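Local coordinates for protein mini spindles (Drosophila melanogaster, PDB 5VJC) that probably binds tubulin through a HEAT-repeat TOG domain, promoting microtubule dynamics and mitotic spindle formation, at residues S210-I215 with K247-L252; F197-E200 with I206-Q209; N232-V237 with E243-M248; R158-V163 with V170-Y175. One frame throughout, in Å; residues are numbered along the deposited sequence.

Contact 1 of 4, residues S210-I215 with K247-L252; sequences SAVREI and KMIGHL
Val212 and Met248 meet with their side chains running obliquely past one another, the valine offering a methyl rather than its branch point. Its CG1 lies 3.7 Å from Met248 CB, so the methionine is touched at the root of its chain. Val212 CG1 is placed anti to the backbone N (chi1 177°), which sends it to the 247-252 side, while CG2 turns to Cys207. The same CG1 also reaches the next residue, approaching Ile249 CG2 at 4.2 Å, and thus spans two consecutive side chains. This is helix packing in a HEAT-type TOG domain, where helix 209-217 lies against the short helix 245-248 and the turn that follows it. Gly250, with positive phi, is the first residue to leave the helical conformation there. Arg213 borders the pair at the backbone of Met248, whose O lies 3.8 Å from Arg213 CB and near the guanidinium plane, at its edge, without a hydrogen bond. A bend at chi3 (-31°) folds the arginine back along its own helix, where Ser210 CA stands over one face of the guanidinium, 3.3 Å above its plane and offset toward the rim.

Contact 2 of 4, residues F197-E200 with I206-Q209; sequences FLIE and ICPQ
Ile199 and Cys207 form the tightest side-chain meeting here, with the end of the isoleucine chain set against the thiol: Ile199 CD1 lies 3.7 Å from Cys207 SG. The methylene behind it takes part as well, Ile199 CG1 standing 4.0 Å from Cys207 CB, so the two side chains touch along more than one atom. Ile206 makes the second half of the contact with both of its branches. Its CG2 methyl rests against the helix backbone, 4.0 Å from Leu198 O and close to Ile199 CA, whereas its longer branch ends with CD1 at 4.3 Å from Leu198 CB. The torsions account for this division of labour: with CG1 anti to the backbone N (chi1 -155°), the long arm runs to Leu198 and CG2 is left between N and the carbonyl carbon, facing the helix. No hydrogen bond crosses; between these four buried residues the contact is van der Waals packing, mostly apolar. Farther out, Phe173 of helix 169-178 touches Ile199, Ile206 and Cys207, while Cys233, Val237 and Leu240 of helix 224-241 border Ile199. Pro208 then takes the N-cap position before helix 209-217. The arrangement is that of an interhelical loop folded back on the helix it leaves, its apolar residues filling the seam between successive helices of a HEAT-repeat array.

Contact 3 of 4, residues N232-V237 with E243-M248; sequences NCIVQV and EKTYKM
Thr245 overlaps two side chains of helix 224-241 with its methyl group, which touches both Val237 and Ile234. Thr245 CG2 is 4.0 Å from Val237 CG1 and 4.1 Å from Ile234 CG2, and in both pairs the side chains run at a slant to each other. The threonine divides its branches by chemistry: with OG1 beside the backbone N (chi1 -48°), the methyl falls anti to that N and enters the apolar seam, while OG1 is hydrogen-bonded to Gly242 O. Val237 O is 3.9 Å from Thr245 OG1, near it but not bonded to it; that carbonyl pairs with the hydroxyl of Ser241 instead. Met248 adds its far end, the bend at chi3 (-65°) bringing CE to 4.0 Å from Val237 CG1. A serine in place of Thr245 would lack the methyl and would probably leave a gap beside Val237 CG1 and Ile234 CG2, even if the bond to Gly242 survived. Through these methyl contacts the short, weakly bonded helix 245-248 packs back on helix 224-241. Around them, Ile199 of helix 185-202 touches Val237, Ile215 of helix 209-217 touches Ile234, and Leu260 of helix 254-264 approaches Ile234 as well.

Contact 4 of 4, residues R158-V163 with V170-Y175; sequences RVLRQV and VKVFGY
The first torsions of Leu160 and Val172 direct their methyls into the groove between two consecutive helices. In Leu160, CG stands opposite the backbone N (chi1 -170°) and the second torsion, 74°, swings the fork so that CD1 comes nearer the other helix than the initial direction of the side chain would suggest. In Val172 the same staggering at chi1 174° places CG1 opposite N and CG2 beside it, giving the valine a methyl for each of two partners. Leu160 CD1 therefore meets Val172 CG1 at 4.0 Å, the two side chains sliding past each other in opposite directions. On its other branch, Val172 CG2 approaches Val163 CG1 at 4.3 Å, a looser touch. Leu160 and Val163, three residues apart on helix 150-166, thus present their methyls to a single valine of helix 169-178. The backbones stay well separated, the nearest CA atoms, those of Val163 and Val172, being 8.2 Å apart. Beyond the contact, Phe167 of the connecting turn also packs on Val172, and Phe119 of helix 105-124 touches Val163. Arg161 starts out away from 170-175, and its guanidinium makes a salt bridge to Glu194 and a cation-pi contact with Phe197 of helix 185-202. Across the interface itself there is no hydrogen bond and no charge: the contact is a small one of three buried aliphatic side chains, consistent with stabilisation by van der Waals contact and the exclusion of water rather than by polar pairing.

How the contacts relate
Contact 4 comes first along the chain, joining helices 150-166 and 169-178, and lies nearest the middle of the molecule, its centre about 6 Å from that of the chain. Contact 2 follows on helix 185-202 and its trailing loop, its centre about 12 Å from that of contact 4. Contacts 1 and 3 then share helix 245-248, with centres about 8 Å apart, and draw in helices 209-217 and 224-241. Phe173 links contact 4 to contact 2 and, through Ala211, to contact 1; contacts 3 and 4 do not touch. The series follows largely apolar packing from helix to helix, consistent with an elongated HEAT-repeat solenoid serving as a tubulin-binding scaffold.

Contact 1 of 4, residues S210-I215 with K247-L252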
loop_
_atom_site.group_PDB
_atom_site.type_symbol
_atom_site.label_atom_id
_atom_site.label_comp_id
_atom_site.label_asym_id
_atom_site.label_seq_id
_atom_site.Cartn_x
_atom_site.Cartn_y
_atom_site.Cartn_z
ATOM N N SER A 210 10.892 17.075 -9.178
ATOM C CA SER A 210 9.957 17.594 -8.190
ATOM C C SER A 210 9.883 16.718 -6.944
ATOM O O SER A 210 9.716 17.218 -5.829
ATOM C CB SER A 210 8.581 17.729 -8.804
ATOM O OG SER A 210 8.102 16.465 -9.213
ATOM N N ALA A 211 10.006 15.408 -7.128
ATOM C CA ALA A 211 10.006 14.504 -5.986
ATOM C C ALA A 211 11.281 14.703 -5.178
ATOM O O ALA A 211 11.250 14.711 -3.950
ATOM C CB ALA A 211 9.866 13.056 -6.438
ATOM N N VAL A 212 12.403 14.879 -5.873
ATOM C CA VAL A 212 13.671 15.141 -5.211
ATOM C C VAL A 212 13.585 16.367 -4.297
ATOM O O VAL A 212 14.076 16.354 -3.171
ATOM C CB VAL A 212 14.804 15.370 -6.224
ATOM C CG1 VAL A 212 16.082 15.716 -5.491
ATOM C CG2 VAL A 212 14.990 14.139 -7.107
ATOM N N ARG A 213 12.980 17.423 -4.822
ATOM C CA ARG A 213 12.717 18.660 -4.093
ATOM C C ARG A 213 11.973 18.352 -2.798
ATOM O O ARG A 213 12.417 18.681 -1.689
ATOM C CB ARG A 213 11.883 19.592 -4.972
ATOM C CG ARG A 213 11.942 21.068 -4.642
ATOM C CD ARG A 213 11.561 21.880 -5.887
ATOM N NE ARG A 213 11.951 21.218 -7.138
ATOM C CZ ARG A 213 11.138 21.009 -8.177
ATOM N NH1 ARG A 213 9.863 21.387 -8.125
ATOM N NH2 ARG A 213 11.601 20.413 -9.271
ATOM N N GLU A 214 10.841 17.688 -2.984
ATOM C CA GLU A 214 9.959 17.245 -1.913
ATOM C C GLU A 214 10.701 16.428 -0.855
ATOM O O GLU A 214 10.562 16.684 0.339
ATOM C CB GLU A 214 8.811 16.437 -2.527
ATOM C CG GLU A 214 7.629 16.190 -1.618
ATOM C CD GLU A 214 7.002 17.476 -1.124
ATOM O OE1 GLU A 214 7.050 18.480 -1.876
ATOM O OE2 GLU A 214 6.478 17.482 0.016
ATOM N N ILE A 215 11.507 15.461 -1.294
ATOM C CA ILE A 215 12.280 14.629 -0.369
ATOM C C ILE A 215 13.250 15.477 0.451
ATOM O O ILE A 215 13.408 15.270 1.666
ATOM C CB ILE A 215 13.078 13.526 -1.117
ATOM C CG1 ILE A 215 12.129 12.449 -1.672
ATOM C CG2 ILE A 215 14.101 12.889 -0.185
ATOM C CD1 ILE A 215 12.714 11.653 -2.867
ATOM N N LYS A 247 21.145 21.066 -7.743
ATOM C CA LYS A 247 20.201 21.912 -8.453
ATOM C C LYS A 247 18.771 21.401 -8.258
ATOM O O LYS A 247 17.804 22.156 -8.402
ATOM C CB LYS A 247 20.580 21.976 -9.941
ATOM C CG LYS A 247 19.420 21.940 -10.934
ATOM C CD LYS A 247 18.943 23.349 -11.298
ATOM C CE LYS A 247 17.639 23.308 -12.093
ATOM N NZ LYS A 247 16.969 24.639 -12.210
ATOM N N MET A 248 18.644 20.122 -7.901
ATOM C CA MET A 248 17.333 19.487 -7.722
ATOM C C MET A 248 16.777 19.590 -6.290
ATOM O O MET A 248 15.557 19.638 -6.098
ATOM C CB MET A 248 17.398 18.007 -8.134
ATOM C CG MET A 248 17.677 17.769 -9.611
ATOM S SD MET A 248 17.404 16.059 -10.140
ATOM C CE MET A 248 18.673 15.198 -9.215
ATOM N N ILE A 249 17.653 19.619 -5.287
ATOM C CA ILE A 249 17.193 19.630 -3.900
ATOM C C ILE A 249 16.607 20.976 -3.480
ATOM O O ILE A 249 16.193 21.145 -2.334
ATOM C CB ILE A 249 18.320 19.273 -2.902
ATOM C CG1 ILE A 249 19.559 20.144 -3.136
ATOM C CG2 ILE A 249 18.654 17.788 -2.962
ATOM C CD1 ILE A 249 20.670 19.890 -2.135
ATOM N N GLY A 250 16.562 21.932 -4.402
ATOM C CA GLY A 250 16.141 23.277 -4.055
ATOM C C GLY A 250 17.249 24.009 -3.321
ATOM O O GLY A 250 18.402 23.988 -3.752
ATOM N N HIS A 251 16.913 24.644 -2.200
ATOM C CA HIS A 251 17.886 25.446 -1.459
ATOM C C HIS A 251 17.808 25.162 0.043
ATOM O O HIS A 251 16.765 25.381 0.655
ATOM C CB HIS A 251 17.647 26.933 -1.738
ATOM C CG HIS A 251 17.119 27.212 -3.114
ATOM N ND1 HIS A 251 15.783 27.095 -3.438
ATOM C CD2 HIS A 251 17.749 27.589 -4.252
ATOM C CE1 HIS A 251 15.612 27.395 -4.713
ATOM N NE2 HIS A 251 16.789 27.699 -5.232
ATOM N N LEU A 252 18.905 24.701 0.644
ATOM C CA LEU A 252 18.837 24.122 1.991
ATOM C C LEU A 252 19.663 24.836 3.076
ATOM O O LEU A 252 20.630 25.539 2.782
ATOM C CB LEU A 252 19.288 22.668 1.954
ATOM C CG LEU A 252 18.349 21.549 1.530
ATOM C CD1 LEU A 252 18.160 21.546 0.025
ATOM C CD2 LEU A 252 18.944 20.229 2.000
#

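Contact 2 of 4, residues F197-E200 with I206-Q209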
loop_
_atom_site.group_PDB
_atom_site.type_symbol
_atom_site.label_atom_id
_atom_site.label_comp_id
_atom_site.label_asym_id
_atom_site.label_seq_id
_atom_site.Cartn_x
_atom_site.Cartn_y
_atom_site.Cartn_z
ATOM N N PHE A 197 14.607 2.752 -1.341
ATOM C CA PHE A 197 14.607 1.417 -1.931
ATOM C C PHE A 197 14.159 1.469 -3.396
ATOM O O PHE A 197 14.786 0.874 -4.281
ATOM C CB PHE A 197 13.713 0.461 -1.129
ATOM C CG PHE A 197 13.387 -0.816 -1.864
ATOM C CD1 PHE A 197 14.271 -1.890 -1.843
ATOM C CD2 PHE A 197 12.214 -0.934 -2.591
ATOM C CE1 PHE A 197 13.971 -3.058 -2.532
ATOM C CE2 PHE A 197 11.913 -2.100 -3.277
ATOM C CZ PHE A 197 12.793 -3.162 -3.236
ATOM N N LEU A 198 13.086 2.200 -3.659
ATOM C CA LEU A 198 12.544 2.290 -5.010
ATOM C C LEU A 198 13.500 2.984 -5.983
ATOM O O LEU A 198 13.621 2.586 -7.149
ATOM C CB LEU A 198 11.204 3.036 -4.988
ATOM C CG LEU A 198 10.060 2.249 -4.359
ATOM C CD1 LEU A 198 8.835 3.154 -4.244
ATOM C CD2 LEU A 198 9.768 0.990 -5.187
ATOM N N ILE A 199 14.158 4.035 -5.512
ATOM C CA ILE A 199 15.118 4.760 -6.356
ATOM C C ILE A 199 16.357 3.893 -6.656
ATOM O O ILE A 199 16.827 3.858 -7.777
ATOM C CB ILE A 199 15.547 6.083 -5.695
ATOM C CG1 ILE A 199 14.355 7.044 -5.650
ATOM C CG2 ILE A 199 16.698 6.741 -6.474
ATOM C CD1 ILE A 199 14.630 8.285 -4.853
ATOM N N GLU A 200 16.868 3.190 -5.647
ATOM C CA GLU A 200 17.950 2.227 -5.864
ATOM C C GLU A 200 17.555 1.098 -6.838
ATOM O O GLU A 200 18.392 0.589 -7.598
ATOM C CB GLU A 200 18.396 1.632 -4.521
ATOM C CG GLU A 200 19.820 1.112 -4.528
ATOM C CD GLU A 200 20.167 0.316 -3.275
ATOM O OE1 GLU A 200 19.239 -0.132 -2.572
ATOM O OE2 GLU A 200 21.374 0.140 -2.989
ATOM N N ILE A 206 12.227 6.753 -11.971
ATOM C CA ILE A 206 11.053 6.677 -11.091
ATOM C C ILE A 206 10.904 7.941 -10.255
ATOM O O ILE A 206 9.885 8.155 -9.579
ATOM C CB ILE A 206 11.141 5.457 -10.159
ATOM C CG1 ILE A 206 9.744 5.019 -9.712
ATOM C CG2 ILE A 206 12.058 5.742 -8.964
ATOM C CD1 ILE A 206 9.739 3.708 -8.940
ATOM N N CYS A 207 11.923 8.789 -10.300
ATOM C CA CYS A 207 11.976 9.906 -9.376
ATOM C C CYS A 207 12.184 11.229 -10.092
ATOM O O CYS A 207 13.316 11.598 -10.375
ATOM C CB CYS A 207 13.093 9.670 -8.360
ATOM S SG CYS A 207 13.230 10.923 -7.090
ATOM N N PRO A 208 11.094 11.951 -10.397
ATOM C CA PRO A 208 11.297 13.238 -11.075
ATOM C C PRO A 208 11.928 14.299 -10.161
ATOM O O PRO A 208 12.026 14.111 -8.941
ATOM C CB PRO A 208 9.879 13.635 -11.505
ATOM C CG PRO A 208 8.979 12.887 -10.600
ATOM C CD PRO A 208 9.670 11.596 -10.295
ATOM N N GLN A 209 12.373 15.396 -10.766
ATOM C CA GLN A 209 13.067 16.461 -10.055
ATOM C C GLN A 209 12.195 17.035 -8.940
ATOM O O GLN A 209 12.687 17.409 -7.880
ATOM C CB GLN A 209 13.483 17.571 -11.030
ATOM C CG GLN A 209 14.108 18.788 -10.356
ATOM C CD GLN A 209 14.635 19.821 -11.347
ATOM O OE1 GLN A 209 15.018 19.492 -12.476
ATOM N NE2 GLN A 209 14.630 21.088 -10.931
#

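Contact 3 of 4, residues N232-V237 with E243-M248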
loop_
_atom_site.group_PDB
_atom_site.type_symbol
_atom_site.label_atom_id
_atom_site.label_comp_id
_atom_site.label_asym_id
_atom_site.label_seq_id
_atom_site.Cartn_x
_atom_site.Cartn_y
_atom_site.Cartn_z
ATOM N N ASN A 232 19.653 10.025 3.746
ATOM C CA ASN A 232 20.003 8.783 3.057
ATOM C C ASN A 232 19.379 8.723 1.689
ATOM O O ASN A 232 19.977 8.203 0.743
ATOM C CB ASN A 232 19.581 7.567 3.871
ATOM C CG ASN A 232 20.492 7.322 5.039
ATOM O OD1 ASN A 232 21.655 7.732 5.023
ATOM N ND2 ASN A 232 19.981 6.656 6.063
ATOM N N CYS A 233 18.188 9.295 1.568
ATOM C CA CYS A 233 17.483 9.233 0.307
ATOM C C CYS A 233 18.110 10.180 -0.720
ATOM O O CYS A 233 18.264 9.818 -1.886
ATOM C CB CYS A 233 15.997 9.547 0.495
ATOM S SG CYS A 233 15.059 9.207 -1.000
ATOM N N ILE A 234 18.486 11.380 -0.290
ATOM C CA ILE A 234 19.099 12.339 -1.206
ATOM C C ILE A 234 20.501 11.864 -1.594
ATOM O O ILE A 234 20.920 12.043 -2.735
ATOM C CB ILE A 234 19.151 13.757 -0.593
ATOM C CG1 ILE A 234 17.732 14.299 -0.449
ATOM C CG2 ILE A 234 19.955 14.715 -1.470
ATOM C CD1 ILE A 234 16.956 14.330 -1.756
ATOM N N VAL A 235 21.196 11.226 -0.656
ATOM C CA VAL A 235 22.500 10.633 -0.939
ATOM C C VAL A 235 22.403 9.610 -2.080
ATOM O O VAL A 235 23.208 9.612 -3.012
ATOM C CB VAL A 235 23.096 9.948 0.316
ATOM C CG1 VAL A 235 24.198 8.971 -0.073
ATOM C CG2 VAL A 235 23.620 10.989 1.296
ATOM N N GLN A 236 21.394 8.749 -2.009
ATOM C CA GLN A 236 21.178 7.759 -3.049
ATOM C C GLN A 236 20.885 8.458 -4.360
ATOM O O GLN A 236 21.365 8.036 -5.431
ATOM C CB GLN A 236 20.041 6.814 -2.656
ATOM C CG GLN A 236 19.614 5.877 -3.747
ATOM C CD GLN A 236 20.721 4.921 -4.166
ATOM O OE1 GLN A 236 21.192 4.110 -3.370
ATOM N NE2 GLN A 236 21.150 5.029 -5.416
ATOM N N VAL A 237 20.120 9.543 -4.291
ATOM C CA VAL A 237 19.875 10.328 -5.489
ATOM C C VAL A 237 21.216 10.880 -6.002
ATOM O O VAL A 237 21.446 10.930 -7.214
ATOM C CB VAL A 237 18.873 11.475 -5.239
ATOM C CG1 VAL A 237 18.771 12.363 -6.445
ATOM C CG2 VAL A 237 17.490 10.915 -4.895
ATOM N N GLU A 243 26.377 15.899 -9.376
ATOM C CA GLU A 243 26.288 17.258 -8.844
ATOM C C GLU A 243 25.025 18.001 -9.291
ATOM O O GLU A 243 24.700 19.056 -8.743
ATOM C CB GLU A 243 27.537 18.057 -9.238
ATOM C CG GLU A 243 28.110 18.911 -8.105
ATOM C CD GLU A 243 28.983 18.113 -7.144
ATOM O OE1 GLU A 243 29.435 17.006 -7.522
ATOM O OE2 GLU A 243 29.209 18.595 -6.009
ATOM N N LYS A 244 24.308 17.444 -10.264
ATOM C CA LYS A 244 23.018 17.989 -10.682
ATOM C C LYS A 244 21.981 17.883 -9.555
ATOM O O LYS A 244 20.946 18.563 -9.576
ATOM C CB LYS A 244 22.503 17.273 -11.934
ATOM C CG LYS A 244 21.298 17.949 -12.581
ATOM C CD LYS A 244 20.936 17.317 -13.921
ATOM C CE LYS A 244 20.207 15.987 -13.759
ATOM N NZ LYS A 244 18.786 16.073 -14.242
ATOM N N THR A 245 22.264 17.019 -8.582
ATOM C CA THR A 245 21.403 16.871 -7.416
ATOM C C THR A 245 21.227 18.213 -6.727
ATOM O O THR A 245 20.112 18.597 -6.378
ATOM C CB THR A 245 21.968 15.861 -6.400
ATOM O OG1 THR A 245 22.370 14.666 -7.076
ATOM C CG2 THR A 245 20.915 15.508 -5.360
ATOM N N TYR A 246 22.337 18.931 -6.559
ATOM C CA TYR A 246 22.343 20.197 -5.830
ATOM C C TYR A 246 21.402 21.219 -6.451
ATOM O O TYR A 246 20.904 22.109 -5.770
ATOM C CB TYR A 246 23.763 20.759 -5.751
ATOM C CG TYR A 246 24.659 19.961 -4.841
ATOM C CD1 TYR A 246 24.500 20.015 -3.465
ATOM C CD2 TYR A 246 25.660 19.146 -5.353
ATOM C CE1 TYR A 246 25.316 19.279 -2.620
ATOM C CE2 TYR A 246 26.483 18.407 -4.514
ATOM C CZ TYR A 246 26.305 18.478 -3.147
ATOM O OH TYR A 246 27.113 17.748 -2.300
ATOM N N LYS A 247 21.145 21.066 -7.743
ATOM C CA LYS A 247 20.201 21.912 -8.453
ATOM C C LYS A 247 18.771 21.401 -8.258
ATOM O O LYS A 247 17.804 22.156 -8.402
ATOM C CB LYS A 247 20.580 21.976 -9.941
ATOM C CG LYS A 247 19.420 21.940 -10.934
ATOM C CD LYS A 247 18.943 23.349 -11.298
ATOM C CE LYS A 247 17.639 23.308 -12.093
ATOM N NZ LYS A 247 16.969 24.639 -12.210
ATOM N N MET A 248 18.644 20.122 -7.901
ATOM C CA MET A 248 17.333 19.487 -7.722
ATOM C C MET A 248 16.777 19.590 -6.290
ATOM O O MET A 248 15.557 19.638 -6.098
ATOM C CB MET A 248 17.398 18.007 -8.134
ATOM C CG MET A 248 17.677 17.769 -9.611
ATOM S SD MET A 248 17.404 16.059 -10.140
ATOM C CE MET A 248 18.673 15.198 -9.215
#

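Contact 4 of 4, residues R158-V163 with V170-Y175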
loop_
_atom_site.group_PDB
_atom_site.type_symbol
_atom_site.label_atom_id
_atom_site.label_comp_id
_atom_site.label_asym_id
_atom_site.label_seq_id
_atom_site.Cartn_x
_atom_site.Cartn_y
_atom_site.Cartn_z
ATOM N N ARG A 158 6.632 -6.136 2.588
ATOM C CA ARG A 158 6.702 -7.358 1.780
ATOM C C ARG A 158 5.598 -7.371 0.706
ATOM O O ARG A 158 5.846 -7.654 -0.483
ATOM C CB ARG A 158 6.596 -8.588 2.692
ATOM C CG ARG A 158 6.522 -9.923 1.979
ATOM C CD ARG A 158 7.880 -10.504 1.608
ATOM N NE ARG A 158 7.784 -11.910 1.203
ATOM C CZ ARG A 158 7.554 -12.324 -0.046
ATOM N NH1 ARG A 158 7.405 -11.447 -1.035
ATOM N NH2 ARG A 158 7.480 -13.624 -0.315
ATOM N N VAL A 159 4.384 -7.043 1.132
ATOM C CA VAL A 159 3.244 -6.917 0.213
ATOM C C VAL A 159 3.487 -5.789 -0.780
ATOM O O VAL A 159 3.289 -5.959 -1.966
ATOM C CB VAL A 159 1.922 -6.657 1.002
ATOM C CG1 VAL A 159 0.728 -6.348 0.037
ATOM C CG2 VAL A 159 1.606 -7.836 1.918
ATOM N N LEU A 160 3.913 -4.624 -0.298
ATOM C CA LEU A 160 4.134 -3.503 -1.208
ATOM C C LEU A 160 5.147 -3.880 -2.303
ATOM O O LEU A 160 5.004 -3.512 -3.486
ATOM C CB LEU A 160 4.614 -2.268 -0.446
ATOM C CG LEU A 160 4.652 -0.967 -1.264
ATOM C CD1 LEU A 160 3.246 -0.394 -1.507
ATOM C CD2 LEU A 160 5.529 0.076 -0.603
ATOM N N ARG A 161 6.138 -4.682 -1.932
ATOM C CA ARG A 161 7.179 -5.014 -2.904
ATOM C C ARG A 161 6.772 -6.145 -3.832
ATOM O O ARG A 161 7.464 -6.423 -4.810
ATOM C CB ARG A 161 8.474 -5.327 -2.175
ATOM C CG ARG A 161 9.066 -4.043 -1.598
ATOM C CD ARG A 161 10.297 -4.295 -0.742
ATOM N NE ARG A 161 10.710 -3.064 -0.082
ATOM C CZ ARG A 161 11.838 -2.927 0.610
ATOM N NH1 ARG A 161 12.690 -3.945 0.701
ATOM N NH2 ARG A 161 12.126 -1.759 1.178
ATOM N N GLN A 162 5.621 -6.749 -3.548
ATOM C CA GLN A 162 4.943 -7.598 -4.512
ATOM C C GLN A 162 4.012 -6.792 -5.421
ATOM O O GLN A 162 3.914 -7.079 -6.596
ATOM C CB GLN A 162 4.126 -8.669 -3.805
ATOM C CG GLN A 162 4.951 -9.680 -3.046
ATOM C CD GLN A 162 4.050 -10.613 -2.304
ATOM O OE1 GLN A 162 3.265 -10.178 -1.438
ATOM N NE2 GLN A 162 4.093 -11.894 -2.673
ATOM N N VAL A 163 3.311 -5.811 -4.852
ATOM C CA VAL A 163 2.386 -4.995 -5.634
ATOM C C VAL A 163 3.076 -4.353 -6.834
ATOM O O VAL A 163 2.515 -4.326 -7.942
ATOM C CB VAL A 163 1.740 -3.901 -4.768
ATOM C CG1 VAL A 163 0.904 -2.965 -5.627
ATOM C CG2 VAL A 163 0.858 -4.543 -3.681
ATOM N N VAL A 170 5.666 3.376 -11.124
ATOM C CA VAL A 170 5.593 4.835 -11.036
ATOM C C VAL A 170 4.389 5.258 -10.158
ATOM O O VAL A 170 4.494 6.186 -9.345
ATOM C CB VAL A 170 5.518 5.495 -12.430
ATOM C CG1 VAL A 170 5.012 6.916 -12.335
ATOM C CG2 VAL A 170 6.879 5.458 -13.120
ATOM N N LYS A 171 3.276 4.538 -10.266
ATOM C CA LYS A 171 2.104 4.856 -9.443
ATOM C C LYS A 171 2.371 4.570 -7.964
ATOM O O LYS A 171 1.998 5.359 -7.107
ATOM C CB LYS A 171 0.880 4.086 -9.922
ATOM C CG LYS A 171 0.433 4.488 -11.317
ATOM C CD LYS A 171 -0.874 3.831 -11.698
ATOM C CE LYS A 171 -1.442 4.451 -12.979
ATOM N NZ LYS A 171 -1.690 5.914 -12.789
ATOM N N VAL A 172 3.043 3.461 -7.667
ATOM C CA VAL A 172 3.401 3.143 -6.285
ATOM C C VAL A 172 4.333 4.206 -5.711
ATOM O O VAL A 172 4.152 4.653 -4.562
ATOM C CB VAL A 172 4.050 1.756 -6.176
ATOM C CG1 VAL A 172 4.544 1.500 -4.739
ATOM C CG2 VAL A 172 3.040 0.679 -6.597
ATOM N N PHE A 173 5.315 4.623 -6.512
ATOM C CA PHE A 173 6.216 5.692 -6.105
ATOM C C PHE A 173 5.405 6.914 -5.675
ATOM O O PHE A 173 5.674 7.485 -4.617
ATOM C CB PHE A 173 7.201 6.071 -7.224
ATOM C CG PHE A 173 8.226 7.106 -6.803
ATOM C CD1 PHE A 173 9.425 6.719 -6.223
ATOM C CD2 PHE A 173 7.983 8.455 -6.985
ATOM C CE1 PHE A 173 10.370 7.660 -5.845
ATOM C CE2 PHE A 173 8.912 9.399 -6.583
ATOM C CZ PHE A 173 10.096 9.006 -6.016
ATOM N N GLY A 174 4.432 7.297 -6.506
ATOM C CA GLY A 174 3.506 8.374 -6.205
ATOM C C GLY A 174 2.766 8.203 -4.881
ATOM O O GLY A 174 2.688 9.144 -4.098
ATOM N N TYR A 175 2.213 7.020 -4.626
ATOM C CA TYR A 175 1.525 6.772 -3.342
ATOM C C TYR A 175 2.456 6.848 -2.131
ATOM O O TYR A 175 2.079 7.350 -1.070
ATOM C CB TYR A 175 0.838 5.413 -3.367
ATOM C CG TYR A 175 -0.403 5.393 -4.236
ATOM C CD1 TYR A 175 -1.451 6.280 -4.000
ATOM C CD2 TYR A 175 -0.534 4.488 -5.272
ATOM C CE1 TYR A 175 -2.603 6.272 -4.793
ATOM C CE2 TYR A 175 -1.678 4.466 -6.066
ATOM C CZ TYR A 175 -2.709 5.365 -5.816
ATOM O OH TYR A 175 -3.850 5.352 -6.584
#